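Local coordinates for Exo-beta-1,4-mannosidase (PDB 4LYP), which probably hydrolyses beta-1,4-linked mannosides from the non-reducing end as an exo-acting family 5 glycoside hydrolase, and also shows transglycosylation activity, at residues N61-M66 and Y110-S115; G406-G411 and E416-Y421. One frame throughout, in Å; residues are numbered along the deposited sequence.

Contact 1: N61-M66 and Y110-S115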
loop_
_atom_site.group_PDB
_atom_site.type_symbol
_atom_site.label_atom_id
_atom_site.label_comp_id
_atom_site.label_asym_id
_atom_site.label_seq_id
_atom_site.Cartn_x
_atom_site.Cartn_y
_atom_site.Cartn_z
ATOM N N ASN A 61 -2.892 1.266 -5.378
ATOM C CA ASN A 61 -3.192 1.216 -3.938
ATOM C C ASN A 61 -4.662 1.599 -3.732
ATOM O O ASN A 61 -5.179 2.558 -4.318
ATOM C CB ASN A 61 -2.327 2.209 -3.173
ATOM C CG ASN A 61 -0.923 1.668 -2.986
ATOM O OD1 ASN A 61 -0.662 0.932 -2.011
ATOM N ND2 ASN A 61 -0.011 1.991 -3.900
ATOM N N TYR A 62 -5.318 0.820 -2.870
ATOM C CA TYR A 62 -6.745 1.004 -2.536
ATOM C C TYR A 62 -6.933 0.586 -1.085
ATOM O O TYR A 62 -7.725 -0.313 -0.748
ATOM C CB TYR A 62 -7.588 0.169 -3.505
ATOM C CG TYR A 62 -9.087 0.492 -3.506
ATOM C CD1 TYR A 62 -9.522 1.778 -3.888
ATOM C CD2 TYR A 62 -10.038 -0.483 -3.223
ATOM C CE1 TYR A 62 -10.883 2.109 -3.924
ATOM C CE2 TYR A 62 -11.378 -0.173 -3.313
ATOM C CZ TYR A 62 -11.784 1.100 -3.636
ATOM O OH TYR A 62 -13.152 1.351 -3.660
ATOM N N TRP A 63 -6.206 1.250 -0.198
ATOM C CA TRP A 63 -6.201 0.961 1.233
ATOM C C TRP A 63 -7.542 1.253 1.886
ATOM O O TRP A 63 -7.826 0.734 2.978
ATOM C CB TRP A 63 -5.086 1.746 1.923
ATOM C CG TRP A 63 -5.267 3.233 1.717
ATOM C CD1 TRP A 63 -4.798 4.017 0.654
ATOM C CD2 TRP A 63 -6.126 4.098 2.482
ATOM N NE1 TRP A 63 -5.342 5.268 0.718
ATOM C CE2 TRP A 63 -6.155 5.363 1.809
ATOM C CE3 TRP A 63 -6.860 3.913 3.667
ATOM C CZ2 TRP A 63 -6.928 6.412 2.274
ATOM C CZ3 TRP A 63 -7.581 4.987 4.165
ATOM C CH2 TRP A 63 -7.662 6.199 3.461
ATOM N N GLN A 64 -8.412 2.068 1.251
ATOM C CA GLN A 64 -9.731 2.385 1.783
ATOM C C GLN A 64 -10.762 1.378 1.420
ATOM O O GLN A 64 -11.923 1.497 1.786
ATOM C CB GLN A 64 -10.153 3.809 1.326
ATOM C CG GLN A 64 -10.515 3.947 -0.170
ATOM C CD GLN A 64 -9.374 4.171 -1.127
ATOM O OE1 GLN A 64 -8.232 3.673 -0.944
ATOM N NE2 GLN A 64 -9.641 4.923 -2.181
ATOM N N GLY A 65 -10.353 0.281 0.703
ATOM C CA GLY A 65 -11.330 -0.679 0.188
ATOM C C GLY A 65 -12.124 -1.331 1.295
ATOM O O GLY A 65 -13.345 -1.538 1.176
ATOM N N MET A 66 -11.463 -1.803 2.393
ATOM C CA MET A 66 -12.179 -2.496 3.451
ATOM C C MET A 66 -13.268 -1.596 4.020
ATOM O O MET A 66 -14.426 -2.010 4.213
ATOM C CB MET A 66 -11.177 -2.934 4.499
ATOM C CG MET A 66 -11.812 -3.303 5.859
ATOM S SD MET A 66 -10.621 -3.993 7.037
ATOM C CE MET A 66 -9.607 -2.548 7.334
ATOM N N TYR A 110 -6.691 11.527 13.027
ATOM C CA TYR A 110 -5.709 11.164 12.006
ATOM C C TYR A 110 -5.804 9.711 11.565
ATOM O O TYR A 110 -4.840 9.218 10.930
ATOM C CB TYR A 110 -4.256 11.502 12.413
ATOM C CG TYR A 110 -4.104 12.874 13.025
ATOM C CD1 TYR A 110 -4.541 14.026 12.370
ATOM C CD2 TYR A 110 -3.626 12.977 14.316
ATOM C CE1 TYR A 110 -4.471 15.283 12.994
ATOM C CE2 TYR A 110 -3.511 14.217 14.973
ATOM C CZ TYR A 110 -3.958 15.329 14.333
ATOM O OH TYR A 110 -3.910 16.559 14.949
ATOM N N ARG A 111 -6.901 8.982 11.816
ATOM C CA ARG A 111 -6.934 7.580 11.470
ATOM C C ARG A 111 -8.292 7.140 10.941
ATOM O O ARG A 111 -9.372 7.732 11.173
ATOM C CB ARG A 111 -6.524 6.628 12.620
ATOM C CG ARG A 111 -7.479 6.666 13.851
ATOM C CD ARG A 111 -7.096 5.650 14.895
ATOM N NE ARG A 111 -5.853 6.004 15.531
ATOM C CZ ARG A 111 -5.359 5.362 16.617
ATOM N NH1 ARG A 111 -4.304 5.840 17.220
ATOM N NH2 ARG A 111 -5.948 4.227 16.990
ATOM N N MET A 112 -8.282 6.000 10.252
ATOM C CA MET A 112 -9.472 5.378 9.716
ATOM C C MET A 112 -10.466 5.094 10.805
ATOM O O MET A 112 -10.125 4.551 11.859
ATOM C CB MET A 112 -9.055 4.039 9.116
ATOM C CG MET A 112 -8.119 4.212 7.878
ATOM S SD MET A 112 -6.992 2.800 7.561
ATOM C CE MET A 112 -8.097 1.485 7.053
ATOM N N ARG A 113 -11.724 5.418 10.550
ATOM C CA ARG A 113 -12.792 5.207 11.507
ATOM C C ARG A 113 -14.036 4.720 10.740
ATOM O O ARG A 113 -14.361 5.283 9.688
ATOM C CB ARG A 113 -13.144 6.533 12.253
ATOM C CG ARG A 113 -14.079 6.330 13.441
ATOM C CD ARG A 113 -14.542 7.623 14.063
ATOM N NE ARG A 113 -13.458 8.375 14.657
ATOM C CZ ARG A 113 -13.043 9.616 14.432
ATOM N NH1 ARG A 113 -13.619 10.330 13.486
ATOM N NH2 ARG A 113 -12.056 10.152 15.204
ATOM N N PRO A 114 -14.786 3.756 11.264
ATOM C CA PRO A 114 -14.440 2.990 12.462
ATOM C C PRO A 114 -13.268 2.009 12.166
ATOM O O PRO A 114 -13.110 1.549 11.006
ATOM C CB PRO A 114 -15.761 2.224 12.785
ATOM C CG PRO A 114 -16.418 2.054 11.416
ATOM C CD PRO A 114 -16.013 3.250 10.599
ATOM N N SER A 115 -12.501 1.710 13.202
ATOM C CA SER A 115 -11.399 0.785 13.097
ATOM C C SER A 115 -11.897 -0.682 12.951
ATOM O O SER A 115 -12.967 -1.065 13.445
ATOM C CB SER A 115 -10.508 0.906 14.314
ATOM O OG SER A 115 -11.194 0.634 15.541
#
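A Met-aromatic contact between Trp63 and Met112 joins two loops at one rim of the TIM barrel. Residues 61-66 leave strand 53-61 and run into helix 65-69. They bend through a type I beta turn from Tyr62 to Gly65, closed by a backbone hydrogen bond from Gly65 N to Tyr62 O of 3.1 Å. Residues 110-115 belong to the long loop after strand 95-99.

Met112 meets the edge of the indole and not its face. Its CG lies near the ring plane, 3.8 Å from Trp63 CZ3. The sulfur sits obliquely beyond the same edge, somewhat out of the ring plane: Met112 SD is 4.1 Å from Trp63 CE3 and 5.2 Å from the centroid of the six-membered ring. It stands 72° off the ring normal. Met112 is bent at its last torsion (chi3 68°), and Met112 CE comes to 4.2 Å from Trp63 O. The same methyl meets a second methionine, with Met112 CE 4.3 Å from Met66 CE. One face of the Trp63 ring carries Gln64 OE1 from its own segment, offset toward the rim. The contact is buried and made by thioether and indole groups.

Trp63 NE1 is hydrogen-bonded to Gly411 O, in the loop before strand 423-424. Met66 also packs on Val127 and Leu131 of helix 125-140, while Met112 touches Asn67 of helix 65-69.

Contact 2: G406-G411 and E416-Y421; sequences GMVWLG and EPHGWY
Both segments are irregular, and they lie in one loop between strand 386-394 and strand 423-424. Their backbones come nearest at Val408 and His418, where the two CA atoms are 7.3 Å apart. Residues 417-420 form a type II beta turn, with a backbone hydrogen bond from Trp420 N to Pro417 O of 3.2 Å. Gly419 takes the third position with positive phi (85°), the place glycine commonly fills in a type II turn.

The main side-chain contact is a CH-pi interaction. Val408 CB sits over one face of the His418 imidazole, 3.7 Å from the ring centroid and 15° off the normal. It is offset toward the NE2 and CD2 side. Val408 CG2 reaches the same rim, 3.5 Å from His418 NE2. With CG1 anti to the backbone N (chi1 179°), CG2 lies beside that N, and CB and CG2 face the imidazole. The two side chains cross at about a right angle.

Leu410 packs against the turn itself. Its CD1 lies 4.1 Å from Gly419 N and 4.4 Å from His418 CB. Within 416-421, the rings of Trp420 and Tyr421 lie over each other, and Tyr421 also meets Trp293.

The loop follows a barrel strand, as substrate-site loops do in TIM-barrel glycosidases. Here it brings Glu416 to a pocket occupied by guanidine.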
loop_
_atom_site.group_PDB
_atom_site.type_symbol
_atom_site.label_atom_id
_atom_site.label_comp_id
_atom_site.label_asym_id
_atom_site.label_seq_id
_atom_site.Cartn_x
_atom_site.Cartn_y
_atom_site.Cartn_z
ATOM N N GLY A 406 -16.783 10.904 10.189
ATOM C CA GLY A 406 -15.742 11.852 9.974
ATOM C C GLY A 406 -14.792 11.609 8.810
ATOM O O GLY A 406 -13.790 12.290 8.657
ATOM N N MET A 407 -15.166 10.647 7.957
ATOM C CA MET A 407 -14.237 10.238 6.874
ATOM C C MET A 407 -14.635 10.879 5.556
ATOM O O MET A 407 -15.802 10.780 5.144
ATOM C CB MET A 407 -14.298 8.715 6.727
ATOM C CG MET A 407 -13.881 7.985 7.973
ATOM S SD MET A 407 -12.107 8.005 8.309
ATOM C CE MET A 407 -11.938 9.286 9.556
ATOM N N VAL A 408 -13.656 11.456 4.881
ATOM C CA VAL A 408 -13.772 11.816 3.449
ATOM C C VAL A 408 -12.948 10.766 2.747
ATOM O O VAL A 408 -11.727 10.877 2.598
ATOM C CB VAL A 408 -13.267 13.250 3.150
ATOM C CG1 VAL A 408 -13.401 13.545 1.639
ATOM C CG2 VAL A 408 -14.060 14.271 3.940
ATOM N N TRP A 409 -13.617 9.667 2.343
ATOM C CA TRP A 409 -12.872 8.519 1.790
ATOM C C TRP A 409 -12.404 8.886 0.414
ATOM O O TRP A 409 -13.161 9.384 -0.435
ATOM C CB TRP A 409 -13.751 7.270 1.718
ATOM C CG TRP A 409 -14.051 6.683 3.090
ATOM C CD1 TRP A 409 -15.278 6.485 3.647
ATOM C CD2 TRP A 409 -13.087 6.145 4.035
ATOM N NE1 TRP A 409 -15.181 5.862 4.869
ATOM C CE2 TRP A 409 -13.820 5.664 5.156
ATOM C CE3 TRP A 409 -11.689 6.051 4.068
ATOM C CZ2 TRP A 409 -13.200 5.097 6.274
ATOM C CZ3 TRP A 409 -11.102 5.485 5.171
ATOM C CH2 TRP A 409 -11.832 5.002 6.248
ATOM N N LEU A 410 -11.132 8.597 0.148
ATOM C CA LEU A 410 -10.482 8.765 -1.178
ATOM C C LEU A 410 -9.081 8.171 -0.983
ATOM O O LEU A 410 -8.854 7.415 -0.037
ATOM C CB LEU A 410 -10.547 10.210 -1.716
ATOM C CG LEU A 410 -10.449 11.332 -0.723
ATOM C CD1 LEU A 410 -9.108 11.374 0.035
ATOM C CD2 LEU A 410 -10.719 12.632 -1.451
ATOM N N GLY A 411 -8.126 8.481 -1.877
ATOM C CA GLY A 411 -6.835 7.789 -1.826
ATOM C C GLY A 411 -5.858 8.331 -0.763
ATOM O O GLY A 411 -4.796 7.713 -0.598
ATOM N N GLU A 416 -3.272 13.113 6.233
ATOM C CA GLU A 416 -2.805 13.977 5.165
ATOM C C GLU A 416 -3.950 14.744 4.611
ATOM O O GLU A 416 -5.111 14.349 4.718
ATOM C CB GLU A 416 -2.239 13.062 4.033
ATOM C CG GLU A 416 -0.844 12.566 4.402
ATOM C CD GLU A 416 -0.302 11.471 3.520
ATOM O OE1 GLU A 416 -1.004 10.911 2.653
ATOM O OE2 GLU A 416 0.920 11.204 3.651
ATOM N N PRO A 417 -3.673 15.866 3.884
ATOM C CA PRO A 417 -4.759 16.644 3.292
ATOM C C PRO A 417 -5.555 15.814 2.322
ATOM O O PRO A 417 -5.005 15.125 1.421
ATOM C CB PRO A 417 -4.015 17.796 2.598
ATOM C CG PRO A 417 -2.718 17.903 3.362
ATOM C CD PRO A 417 -2.348 16.457 3.695
ATOM N N HIS A 418 -6.877 15.919 2.355
ATOM C CA HIS A 418 -7.699 15.247 1.382
ATOM C C HIS A 418 -7.302 15.724 0.018
ATOM O O HIS A 418 -7.237 16.921 -0.252
ATOM C CB HIS A 418 -9.200 15.514 1.589
ATOM C CG HIS A 418 -9.693 15.214 2.945
ATOM N ND1 HIS A 418 -9.297 14.155 3.740
ATOM C CD2 HIS A 418 -10.685 15.887 3.663
ATOM C CE1 HIS A 418 -9.999 14.183 4.896
ATOM N NE2 HIS A 418 -10.820 15.257 4.846
ATOM N N GLY A 419 -7.118 14.793 -0.943
ATOM C CA GLY A 419 -6.863 15.167 -2.316
ATOM C C GLY A 419 -5.434 15.444 -2.662
ATOM O O GLY A 419 -5.148 15.838 -3.804
ATOM N N TRP A 420 -4.474 15.210 -1.758
ATOM C CA TRP A 420 -3.072 15.433 -2.090
ATOM C C TRP A 420 -2.618 14.607 -3.312
ATOM O O TRP A 420 -2.119 15.186 -4.295
ATOM C CB TRP A 420 -2.209 15.137 -0.867
ATOM C CG TRP A 420 -0.761 15.486 -0.942
ATOM C CD1 TRP A 420 -0.113 16.281 -1.904
ATOM C CD2 TRP A 420 0.253 15.083 -0.020
ATOM N NE1 TRP A 420 1.224 16.390 -1.593
ATOM C CE2 TRP A 420 1.473 15.667 -0.453
ATOM C CE3 TRP A 420 0.271 14.275 1.127
ATOM C CZ2 TRP A 420 2.687 15.496 0.245
ATOM C CZ3 TRP A 420 1.488 14.094 1.799
ATOM C CH2 TRP A 420 2.651 14.677 1.376
ATOM N N TYR A 421 -2.794 13.297 -3.227
ATOM C CA TYR A 421 -2.203 12.393 -4.216
ATOM C C TYR A 421 -3.286 11.592 -4.957
ATOM O O TYR A 421 -2.954 10.923 -5.956
ATOM C CB TYR A 421 -1.251 11.409 -3.498
ATOM C CG TYR A 421 0.043 12.047 -3.008
ATOM C CD1 TYR A 421 0.743 12.891 -3.843
ATOM C CD2 TYR A 421 0.554 11.747 -1.767
ATOM C CE1 TYR A 421 2.005 13.395 -3.452
ATOM C CE2 TYR A 421 1.796 12.204 -1.382
ATOM C CZ TYR A 421 2.519 13.004 -2.248
ATOM O OH TYR A 421 3.816 13.466 -1.960
#

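Overall arrangement
Contact 1 and contact 2 lie side by side on the same side of the chain's centre, with their own centres about 10 Å apart. Segments 61-66 and 406-411 touch directly. The Trp63 NE1 bond to Gly411 O, 2.8 Å, ties the two contacts together, and Trp63 CZ2 packs at 3.2 Å from Leu410 O. Segment 110-115 joins in where Arg113 O lies 3.2 Å from Met407 CG. Contact 2 is the one that enters the guanidine pocket, through Glu416; Trp153, Glu238, Trp293 and Asn296 complete that pocket. Contact 1 stands further back, with the Trp63 side chain about 11 Å from a bound guanidine.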